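Local coordinates for protein five-membered-cyclitol-phosphate synthase (PDB 6K96) that binds nicotinamide-adenine-dinucleotide and a sodium ion, has a Rossmann-like domain and belongs to the myo-inositol-1-phosphate synthase family, at residues Val12-Leu25 / Val76-Leu90. Sequence-based numbering, arbitrary orientation.
Sequences VGNNISALFQGAEL and VLAEPNNYPLLGVEL. With NA (sodium ion), chain H; NAD (nicotinamide-adenine-dinucleotide), chain G.
Tyr83 holds its ring carbon CG anti to the backbone N (chi1 -170°), which lays the ring on Ala18. Gln21 starts with CG anti to its carbonyl carbon (chi1 -66°) and then runs extended (chi2 -161°), which carries its amide out to the backbone of Pro84 and Leu86. Ala18 CB sits over one ring face of Tyr83, 3.6 Å from the centroid, a CH-pi contact. Pro84 CD covers the opposite face, and Gln21 NE2 lies in plane at the ring edge. The Tyr83 hydroxyl is hydrogen-bonded to Ser294 of helix 292-313.

The Gln21 amide is gripped at both ends. OE1 accepts from Leu86 N at 3.0 Å. NE2 donates to Pro84 O at 2.9 Å and to Ser17 OG, the latter in the amide plane. These bonds fix which way the amide is turned.

Asn14 does similar work at the start of the helix. Its OD1 takes Asn82 N in the carbonyl plane, on a lone pair, at 3.0 Å. Tyr83 N comes to the same oxygen from above that plane, at 3.3 Å. Asn81 ND2 donates to Val12 O at 3.1 Å and, within its own segment, to Val76 O. Lys67 also hydrogen-bonds Val12 O and Asn81 OD1.

Apolar groups fill the flank. Val76 places CG1 on Val12 and CG2 against Phe20, while Leu90 CD2 packs on Gln21 CA at 3.5 Å.

Helix 14-31 follows the first strand of the Rossmann-like sheet. Its first turn faces the dinucleotide: Asn14 N donates to NAD O2A and Asn15 N to NAD O1N. Asn15 OD1 binds the sodium ion at 2.4 Å. Side-chain amides thus tie loop 76-90 to the helix, and through Asn14 this network adjoins the NAD phosphates, whose negative charge the helix N-terminus is likely to offset in part.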
ATOM      1  N   VAL B  12      34.122 -10.905   1.773  1.00 36.40           N
ATOM      2  CA  VAL B  12      33.809  -9.882   2.801  1.00 36.10           C
ATOM      3  C   VAL B  12      32.784  -8.900   2.244  1.00 35.02           C
ATOM      4  O   VAL B  12      33.135  -7.747   1.978  1.00 35.03           O
ATOM      5  CB  VAL B  12      35.084  -9.182   3.271  1.00 36.60           C
ATOM      6  CG1 VAL B  12      34.797  -8.304   4.500  1.00 36.28           C
ATOM      7  CG2 VAL B  12      36.157 -10.222   3.516  1.00 36.28           C
ATOM      8  N   GLY B  13      31.563  -9.391   2.102  1.00 34.30           N
ATOM      9  CA  GLY B  13      30.438  -8.634   1.537  1.00 33.79           C
ATOM     10  C   GLY B  13      29.520  -8.014   2.585  1.00 33.16           C
ATOM     11  O   GLY B  13      29.884  -7.839   3.767  1.00 31.43           O
ATOM     12  N   ASN B  14      28.362  -7.589   2.089  1.00 33.32           N
ATOM     13  CA  ASN B  14      27.240  -7.098   2.929  1.00 32.54           C
ATOM     14  C   ASN B  14      26.982  -8.119   4.045  1.00 31.79           C
ATOM     15  O   ASN B  14      26.925  -7.690   5.199  1.00 32.25           O
ATOM     16  CB  ASN B  14      26.070  -6.723   2.039  1.00 32.02           C
ATOM     17  CG  ASN B  14      26.329  -5.412   1.354  1.00 32.21           C
ATOM     18  OD1 ASN B  14      27.110  -4.611   1.863  1.00 33.30           O
ATOM     19  ND2 ASN B  14      25.671  -5.171   0.240  1.00 31.36           N
ATOM     20  N   ASN B  15      26.968  -9.421   3.742  1.00 30.70           N
ATOM     21  CA  ASN B  15      26.613 -10.469   4.742  1.00 29.73           C
ATOM     22  C   ASN B  15      27.565 -10.396   5.963  1.00 30.65           C
ATOM     23  O   ASN B  15      27.113 -10.656   7.140  1.00 32.00           O
ATOM     24  CB  ASN B  15      26.534 -11.845   4.102  1.00 28.72           C
ATOM     25  CG  ASN B  15      25.392 -12.052   3.119  1.00 27.94           C
ATOM     26  OD1 ASN B  15      24.631 -11.126   2.801  1.00 27.24           O
ATOM     27  ND2 ASN B  15      25.262 -13.284   2.616  1.00 26.88           N
ATOM     28  N   ILE B  16      28.835 -10.102   5.761  1.00 31.44           N
ATOM     29  CA  ILE B  16      29.869 -10.152   6.838  1.00 32.12           C
ATOM     30  C   ILE B  16      29.900  -8.789   7.519  1.00 32.44           C
ATOM     31  O   ILE B  16      30.195  -8.729   8.707  1.00 32.63           O
ATOM     32  CB  ILE B  16      31.266 -10.497   6.304  1.00 32.86           C
ATOM     33  CG1 ILE B  16      31.268 -11.752   5.432  1.00 33.21           C
ATOM     34  CG2 ILE B  16      32.249 -10.603   7.461  1.00 33.43           C
ATOM     35  CD1 ILE B  16      30.749 -12.961   6.149  1.00 33.62           C
ATOM     36  N   SER B  17      29.587  -7.720   6.807  1.00 33.03           N
ATOM     37  CA  SER B  17      29.363  -6.386   7.438  1.00 33.43           C
ATOM     38  C   SER B  17      28.290  -6.539   8.487  1.00 33.00           C
ATOM     39  O   SER B  17      28.535  -6.154   9.622  1.00 33.73           O
ATOM     40  CB  SER B  17      28.973  -5.342   6.449  1.00 33.77           C
ATOM     41  OG  SER B  17      28.666  -4.138   7.112  1.00 34.79           O
ATOM     42  N   ALA B  18      27.195  -7.188   8.098  1.00 32.86           N
ATOM     43  CA  ALA B  18      26.014  -7.464   8.932  1.00 33.26           C
ATOM     44  C   ALA B  18      26.385  -8.379  10.091  1.00 34.06           C
ATOM     45  O   ALA B  18      25.998  -8.063  11.215  1.00 36.90           O
ATOM     46  CB  ALA B  18      24.911  -8.026   8.088  1.00 32.82           C
ATOM     47  N   LEU B  19      27.144  -9.431   9.867  1.00 34.56           N
ATOM     48  CA  LEU B  19      27.455 -10.428  10.916  1.00 35.84           C
ATOM     49  C   LEU B  19      28.392  -9.835  11.971  1.00 37.37           C
ATOM     50  O   LEU B  19      28.217 -10.140  13.172  1.00 37.41           O
ATOM     51  CB  LEU B  19      28.109 -11.657  10.279  1.00 34.89           C
ATOM     52  CG  LEU B  19      28.282 -12.816  11.242  1.00 34.55           C
ATOM     53  CD1 LEU B  19      26.959 -13.486  11.503  1.00 34.13           C
ATOM     54  CD2 LEU B  19      29.272 -13.807  10.695  1.00 35.66           C
ATOM     55  N   PHE B  20      29.404  -9.109  11.508  1.00 39.57           N
ATOM     56  CA  PHE B  20      30.491  -8.541  12.340  1.00 41.50           C
ATOM     57  C   PHE B  20      29.918  -7.414  13.186  1.00 41.98           C
ATOM     58  O   PHE B  20      30.011  -7.505  14.403  1.00 45.20           O
ATOM     59  CB  PHE B  20      31.624  -7.985  11.487  1.00 43.24           C
ATOM     60  CG  PHE B  20      32.761  -7.422  12.288  1.00 46.39           C
ATOM     61  CD1 PHE B  20      33.375  -8.188  13.276  1.00 48.61           C
ATOM     62  CD2 PHE B  20      33.208  -6.133  12.059  1.00 48.18           C
ATOM     63  CE1 PHE B  20      34.453  -7.695  13.994  1.00 49.53           C
ATOM     64  CE2 PHE B  20      34.297  -5.645  12.764  1.00 49.90           C
ATOM     65  CZ  PHE B  20      34.924  -6.431  13.719  1.00 50.81           C
ATOM     66  N   GLN B  21      29.341  -6.391  12.561  1.00 40.75           N
ATOM     67  CA  GLN B  21      28.658  -5.293  13.281  1.00 40.08           C
ATOM     68  C   GLN B  21      27.534  -5.876  14.138  1.00 41.44           C
ATOM     69  O   GLN B  21      27.356  -5.403  15.257  1.00 42.26           O
ATOM     70  CB  GLN B  21      28.057  -4.288  12.315  1.00 37.95           C
ATOM     71  CG  GLN B  21      29.104  -3.554  11.526  1.00 37.28           C
ATOM     72  CD  GLN B  21      28.540  -2.288  10.939  1.00 36.58           C
ATOM     73  OE1 GLN B  21      28.352  -1.310  11.668  1.00 36.08           O
ATOM     74  NE2 GLN B  21      28.282  -2.311   9.631  1.00 35.20           N
ATOM     75  N   GLY B  22      26.766  -6.831  13.630  1.00 41.38           N
ATOM     76  CA  GLY B  22      25.672  -7.400  14.431  1.00 42.82           C
ATOM     77  C   GLY B  22      26.203  -7.935  15.741  1.00 43.78           C
ATOM     78  O   GLY B  22      25.769  -7.475  16.756  1.00 47.03           O
ATOM     79  N   ALA B  23      27.175  -8.832  15.691  1.00 45.42           N
ATOM     80  CA  ALA B  23      27.788  -9.482  16.867  1.00 48.70           C
ATOM     81  C   ALA B  23      28.241  -8.439  17.888  1.00 51.10           C
ATOM     82  O   ALA B  23      28.085  -8.738  19.067  1.00 53.45           O
ATOM     83  CB  ALA B  23      28.943 -10.354  16.470  1.00 49.91           C
ATOM     84  N   GLU B  24      28.777  -7.285  17.474  1.00 53.72           N
ATOM     85  CA  GLU B  24      29.241  -6.222  18.420  1.00 57.15           C
ATOM     86  C   GLU B  24      28.069  -5.360  18.901  1.00 55.43           C
ATOM     87  O   GLU B  24      28.249  -4.720  19.958  1.00 57.08           O
ATOM     88  CB  GLU B  24      30.289  -5.270  17.835  1.00 60.66           C
ATOM     89  CG  GLU B  24      31.723  -5.586  18.282  1.00 64.52           C
ATOM     90  CD  GLU B  24      32.168  -5.118  19.677  1.00 65.84           C
ATOM     91  OE1 GLU B  24      32.035  -3.932  19.999  1.00 65.51           O
ATOM     92  OE2 GLU B  24      32.662  -5.952  20.445  1.00 70.05           O
ATOM     93  N   LEU B  25      26.971  -5.277  18.148  1.00 51.45           N
ATOM     94  CA  LEU B  25      25.744  -4.622  18.650  1.00 51.40           C
ATOM     95  C   LEU B  25      25.208  -5.469  19.801  1.00 51.92           C
ATOM     96  O   LEU B  25      24.976  -4.877  20.835  1.00 54.49           O
ATOM     97  CB  LEU B  25      24.679  -4.427  17.567  1.00 50.47           C
ATOM     98  CG  LEU B  25      23.487  -3.544  17.973  1.00 50.55           C
ATOM     99  CD1 LEU B  25      23.169  -2.507  16.919  1.00 51.44           C
ATOM    100  CD2 LEU B  25      22.218  -4.336  18.263  1.00 49.76           C
ATOM    101  N   VAL B  76      35.389  -4.592   5.903  1.00 47.49           N
ATOM    102  CA  VAL B  76      33.941  -4.948   6.026  1.00 46.96           C
ATOM    103  C   VAL B  76      33.113  -3.709   5.686  1.00 48.64           C
ATOM    104  O   VAL B  76      32.051  -3.872   5.064  1.00 50.48           O
ATOM    105  CB  VAL B  76      33.534  -5.529   7.391  1.00 45.23           C
ATOM    106  CG1 VAL B  76      33.877  -6.998   7.537  1.00 44.67           C
ATOM    107  CG2 VAL B  76      34.112  -4.735   8.538  1.00 46.20           C
ATOM    108  N   LEU B  77      33.591  -2.513   6.026  1.00 49.66           N
ATOM    109  CA  LEU B  77      32.784  -1.289   5.789  1.00 51.07           C
ATOM    110  C   LEU B  77      33.115  -0.738   4.410  1.00 50.53           C
ATOM    111  O   LEU B  77      32.362   0.120   3.944  1.00 51.63           O
ATOM    112  CB  LEU B  77      33.047  -0.258   6.884  1.00 52.11           C
ATOM    113  CG  LEU B  77      33.080  -0.849   8.287  1.00 54.14           C
ATOM    114  CD1 LEU B  77      33.464   0.197   9.320  1.00 56.29           C
ATOM    115  CD2 LEU B  77      31.743  -1.487   8.626  1.00 54.24           C
ATOM    116  N   ALA B  78      34.148  -1.279   3.776  1.00 50.33           N
ATOM    117  CA  ALA B  78      34.765  -0.711   2.562  1.00 49.52           C
ATOM    118  C   ALA B  78      33.845  -0.916   1.362  1.00 48.90           C
ATOM    119  O   ALA B  78      33.259  -2.014   1.186  1.00 46.93           O
ATOM    120  CB  ALA B  78      36.124  -1.326   2.328  1.00 50.41           C
ATOM    121  N   GLU B  79      33.769   0.132   0.554  1.00 49.57           N
ATOM    122  CA  GLU B  79      33.103   0.148  -0.767  1.00 50.43           C
ATOM    123  C   GLU B  79      33.386  -1.151  -1.522  1.00 46.84           C
ATOM    124  O   GLU B  79      34.500  -1.643  -1.448  1.00 48.41           O
ATOM    125  CB  GLU B  79      33.658   1.326  -1.552  1.00 54.00           C
ATOM    126  CG  GLU B  79      32.744   1.755  -2.664  1.00 58.62           C
ATOM    127  CD  GLU B  79      31.666   2.696  -2.164  1.00 60.94           C
ATOM    128  OE1 GLU B  79      31.937   3.413  -1.154  1.00 61.73           O
ATOM    129  OE2 GLU B  79      30.570   2.709  -2.782  1.00 61.05           O
ATOM    130  N   PRO B  80      32.419  -1.750  -2.257  1.00 42.74           N
ATOM    131  CA  PRO B  80      31.046  -1.240  -2.352  1.00 41.02           C
ATOM    132  C   PRO B  80      30.034  -1.847  -1.360  1.00 38.40           C
ATOM    133  O   PRO B  80      28.867  -1.927  -1.724  1.00 38.02           O
ATOM    134  CB  PRO B  80      30.696  -1.602  -3.811  1.00 41.76           C
ATOM    135  CG  PRO B  80      31.419  -2.923  -4.053  1.00 41.85           C
ATOM    136  CD  PRO B  80      32.623  -2.920  -3.122  1.00 42.03           C
ATOM    137  N   ASN B  81      30.499  -2.290  -0.177  1.00 36.75           N
ATOM    138  CA  ASN B  81      29.655  -2.723   0.984  1.00 35.60           C
ATOM    139  C   ASN B  81      28.834  -1.520   1.467  1.00 35.35           C
ATOM    140  O   ASN B  81      29.418  -0.430   1.642  1.00 36.60           O
ATOM    141  CB  ASN B  81      30.425  -3.286   2.183  1.00 34.96           C
ATOM    142  CG  ASN B  81      31.046  -4.645   1.919  1.00 34.73           C
ATOM    143  OD1 ASN B  81      30.978  -5.138   0.790  1.00 34.46           O
ATOM    144  ND2 ASN B  81      31.698  -5.226   2.925  1.00 33.13           N
ATOM    145  N   ASN B  82      27.523  -1.701   1.594  1.00 33.76           N
ATOM    146  CA  ASN B  82      26.577  -0.598   1.866  1.00 33.35           C
ATOM    147  C   ASN B  82      25.513  -1.121   2.841  1.00 31.89           C
ATOM    148  O   ASN B  82      24.439  -0.587   2.849  1.00 31.32           O
ATOM    149  CB  ASN B  82      26.057  -0.015   0.552  1.00 33.45           C
ATOM    150  CG  ASN B  82      25.250  -1.014  -0.237  1.00 33.56           C
ATOM    151  OD1 ASN B  82      24.869  -2.054   0.320  1.00 32.92           O
ATOM    152  ND2 ASN B  82      24.944  -0.673  -1.495  1.00 34.10           N
ATOM    153  N   TYR B  83      25.812  -2.167   3.600  1.00 30.87           N
ATOM    154  CA  TYR B  83      25.096  -2.415   4.867  1.00 31.34           C
ATOM    155  C   TYR B  83      25.318  -1.176   5.730  1.00 33.26           C
ATOM    156  O   TYR B  83      26.364  -0.520   5.608  1.00 34.58           O
ATOM    157  CB  TYR B  83      25.598  -3.665   5.578  1.00 30.19           C
ATOM    158  CG  TYR B  83      24.771  -4.124   6.753  1.00 29.00           C
ATOM    159  CD1 TYR B  83      23.595  -4.809   6.552  1.00 28.11           C
ATOM    160  CD2 TYR B  83      25.185  -3.925   8.065  1.00 28.74           C
ATOM    161  CE1 TYR B  83      22.817  -5.238   7.616  1.00 27.79           C
ATOM    162  CE2 TYR B  83      24.452  -4.403   9.138  1.00 28.13           C
ATOM    163  CZ  TYR B  83      23.249  -5.034   8.914  1.00 27.69           C
ATOM    164  OH  TYR B  83      22.502  -5.521   9.940  1.00 27.26           O
ATOM    165  N   PRO B  84      24.332  -0.744   6.546  1.00 34.03           N
ATOM    166  CA  PRO B  84      24.522   0.428   7.410  1.00 35.59           C
ATOM    167  C   PRO B  84      25.665   0.271   8.434  1.00 36.82           C
ATOM    168  O   PRO B  84      25.971  -0.797   8.820  1.00 35.30           O
ATOM    169  CB  PRO B  84      23.178   0.543   8.169  1.00 34.69           C
ATOM    170  CG  PRO B  84      22.204  -0.110   7.248  1.00 34.33           C
ATOM    171  CD  PRO B  84      22.967  -1.277   6.625  1.00 33.67           C
ATOM    172  N   LEU B  85      26.250   1.397   8.835  1.00 41.03           N
ATOM    173  CA  LEU B  85      26.974   1.591  10.120  1.00 43.95           C
ATOM    174  C   LEU B  85      25.954   1.537  11.254  1.00 44.49           C
ATOM    175  O   LEU B  85      24.983   2.302  11.188  1.00 42.88           O
ATOM    176  CB  LEU B  85      27.690   2.943  10.131  1.00 45.55           C
ATOM    177  CG  LEU B  85      29.112   2.905   9.573  1.00 47.30           C
ATOM    178  CD1 LEU B  85      29.071   2.893   8.043  1.00 47.10           C
ATOM    179  CD2 LEU B  85      29.934   4.082  10.123  1.00 48.68           C
ATOM    180  N   LEU B  86      26.167   0.653  12.226  1.00 46.09           N
ATOM    181  CA  LEU B  86      25.188   0.424  13.303  1.00 50.15           C
ATOM    182  C   LEU B  86      25.518   1.308  14.509  1.00 55.49           C
ATOM    183  O   LEU B  86      24.690   1.330  15.443  1.00 55.19           O
ATOM    184  CB  LEU B  86      25.172  -1.057  13.692  1.00 49.49           C
ATOM    185  CG  LEU B  86      24.489  -2.022  12.729  1.00 46.99           C
ATOM    186  CD1 LEU B  86      24.260  -3.344  13.452  1.00 47.54           C
ATOM    187  CD2 LEU B  86      23.174  -1.497  12.180  1.00 45.73           C
ATOM    188  N   GLY B  87      26.637   2.035  14.503  1.00 61.19           N
ATOM    189  CA  GLY B  87      26.927   2.960  15.620  1.00 64.75           C
ATOM    190  C   GLY B  87      27.331   2.182  16.859  1.00 66.81           C
ATOM    191  O   GLY B  87      26.737   2.371  17.948  1.00 63.07           O
ATOM    192  N   VAL B  88      28.302   1.296  16.663  1.00 68.32           N
ATOM    193  CA  VAL B  88      28.929   0.485  17.732  1.00 70.87           C
ATOM    194  C   VAL B  88      30.435   0.631  17.546  1.00 69.41           C
ATOM    195  O   VAL B  88      30.887   0.763  16.409  1.00 64.45           O
ATOM    196  CB  VAL B  88      28.487  -0.985  17.666  1.00 73.61           C
ATOM    197  CG1 VAL B  88      28.973  -1.760  18.881  1.00 76.11           C
ATOM    198  CG2 VAL B  88      26.980  -1.120  17.532  1.00 75.40           C
ATOM    199  N   GLU B  89      31.190   0.665  18.633  1.00 74.06           N
ATOM    200  CA  GLU B  89      32.664   0.666  18.512  1.00 75.18           C
ATOM    201  C   GLU B  89      33.048  -0.731  18.048  1.00 73.08           C
ATOM    202  O   GLU B  89      33.164  -1.626  18.897  1.00 72.47           O
ATOM    203  CB  GLU B  89      33.344   1.009  19.835  1.00 79.09           C
ATOM    204  CG  GLU B  89      32.922   0.106  20.978  1.00 83.18           C
ATOM    205  CD  GLU B  89      33.033   0.735  22.356  1.00 88.44           C
ATOM    206  OE1 GLU B  89      34.134   1.239  22.694  1.00 89.73           O
ATOM    207  OE2 GLU B  89      32.013   0.733  23.088  1.00 92.32           O
ATOM    208  N   LEU B  90      33.143  -0.916  16.736  1.00 71.41           N
ATOM    209  CA  LEU B  90      33.609  -2.195  16.150  1.00 71.85           C
ATOM    210  C   LEU B  90      35.063  -2.393  16.571  1.00 69.71           C
ATOM    211  O   LEU B  90      35.869  -1.499  16.352  1.00 68.64           O
ATOM    212  CB  LEU B  90      33.492  -2.089  14.631  1.00 71.01           C
ATOM    213  CG  LEU B  90      32.071  -2.092  14.096  1.00 70.95           C
ATOM    214  CD1 LEU B  90      32.069  -1.688  12.628  1.00 72.03           C
ATOM    215  CD2 LEU B  90      31.460  -3.472  14.277  1.00 70.51           C
TER
HETATM  216 NA    NA H 401      23.382  -9.862   1.157  1.00 27.09          NA
HETATM  217  PA  NAD G 400      28.394  -9.330  -1.580  1.00 29.78           P
HETATM  218  O1A NAD G 400      28.351  -9.069  -3.036  1.00 29.76           O
HETATM  219  O2A NAD G 400      28.133  -8.140  -0.699  1.00 30.34           O
HETATM  220  O5B NAD G 400      29.675 -10.107  -1.085  1.00 30.93           O
HETATM  221  C5B NAD G 400      30.441 -10.743  -2.134  1.00 33.59           C
HETATM  222  C4B NAD G 400      31.906 -10.643  -1.801  1.00 35.21           C
HETATM  223  O4B NAD G 400      32.706 -11.684  -2.455  1.00 36.59           O
HETATM  224  C3B NAD G 400      32.529  -9.315  -2.241  1.00 36.05           C
HETATM  225  O3B NAD G 400      33.367  -8.844  -1.193  1.00 36.05           O
HETATM  226  C2B NAD G 400      33.373  -9.742  -3.440  1.00 37.11           C
HETATM  227  O2B NAD G 400      34.272  -8.688  -3.631  1.00 37.92           O
HETATM  228  C1B NAD G 400      33.910 -11.064  -2.884  1.00 37.63           C
HETATM  229  N9A NAD G 400      34.566 -11.970  -3.806  1.00 39.08           N
HETATM  230  C8A NAD G 400      34.276 -12.053  -5.146  1.00 40.23           C
HETATM  231  N7A NAD G 400      34.930 -13.014  -5.756  1.00 41.35           N
HETATM  232  C5A NAD G 400      35.676 -13.628  -4.756  1.00 40.54           C
HETATM  233  C6A NAD G 400      36.567 -14.720  -4.790  1.00 41.38           C
HETATM  234  N6A NAD G 400      36.823 -15.405  -5.899  1.00 40.98           N
HETATM  235  N1A NAD G 400      37.124 -15.121  -3.615  1.00 42.21           N
HETATM  236  C2A NAD G 400      36.835 -14.405  -2.512  1.00 41.28           C
HETATM  237  N3A NAD G 400      36.029 -13.355  -2.374  1.00 40.11           N
HETATM  238  C4A NAD G 400      35.456 -13.005  -3.541  1.00 40.05           C
HETATM  239  O3  NAD G 400      27.290 -10.427  -1.270  1.00 28.66           O
HETATM  240  PN  NAD G 400      26.386 -10.626   0.046  1.00 27.10           P
HETATM  241  O1N NAD G 400      27.298 -10.692   1.210  1.00 27.10           O
HETATM  242  O2N NAD G 400      25.302  -9.605  -0.114  1.00 27.21           O
HETATM  243  O5D NAD G 400      25.801 -12.104  -0.228  1.00 27.40           O
HETATM  244  C5D NAD G 400      26.779 -13.217  -0.345  1.00 27.59           C
HETATM  245  C4D NAD G 400      26.101 -14.416  -0.940  1.00 27.48           C
HETATM  246  O4D NAD G 400      25.051 -14.917  -0.080  1.00 26.98           O
HETATM  247  C3D NAD G 400      25.447 -14.120  -2.298  1.00 27.60           C
HETATM  248  O3D NAD G 400      25.631 -15.259  -3.110  1.00 28.24           O
HETATM  249  C2D NAD G 400      23.961 -14.074  -1.955  1.00 27.35           C
HETATM  250  O2D NAD G 400      23.061 -14.460  -2.977  1.00 27.16           O
HETATM  251  C1D NAD G 400      23.877 -15.147  -0.871  1.00 27.20           C
HETATM  252  N1N NAD G 400      22.596 -15.002  -0.116  1.00 26.92           N
HETATM  253  C2N NAD G 400      22.233 -13.713   0.403  1.00 26.96           C
HETATM  254  C3N NAD G 400      20.980 -13.477   0.942  1.00 26.33           C
HETATM  255  C7N NAD G 400      20.689 -12.098   1.506  1.00 26.37           C
HETATM  256  O7N NAD G 400      21.590 -11.273   1.589  1.00 26.14           O
HETATM  257  N7N NAD G 400      19.443 -11.825   1.885  1.00 26.09           N
HETATM  258  C4N NAD G 400      20.066 -14.530   0.926  1.00 26.22           C
HETATM  259  C5N NAD G 400      20.484 -15.811   0.587  1.00 26.46           C
HETATM  260  C6N NAD G 400      21.715 -16.011  -0.009  1.00 26.73           C
HETATM  261  O   HOH W   1      27.057  -3.882  -1.814  1.00 21.77           O
HETATM  262  O   HOH W   2      28.858  -1.909   5.510  1.00 33.67           O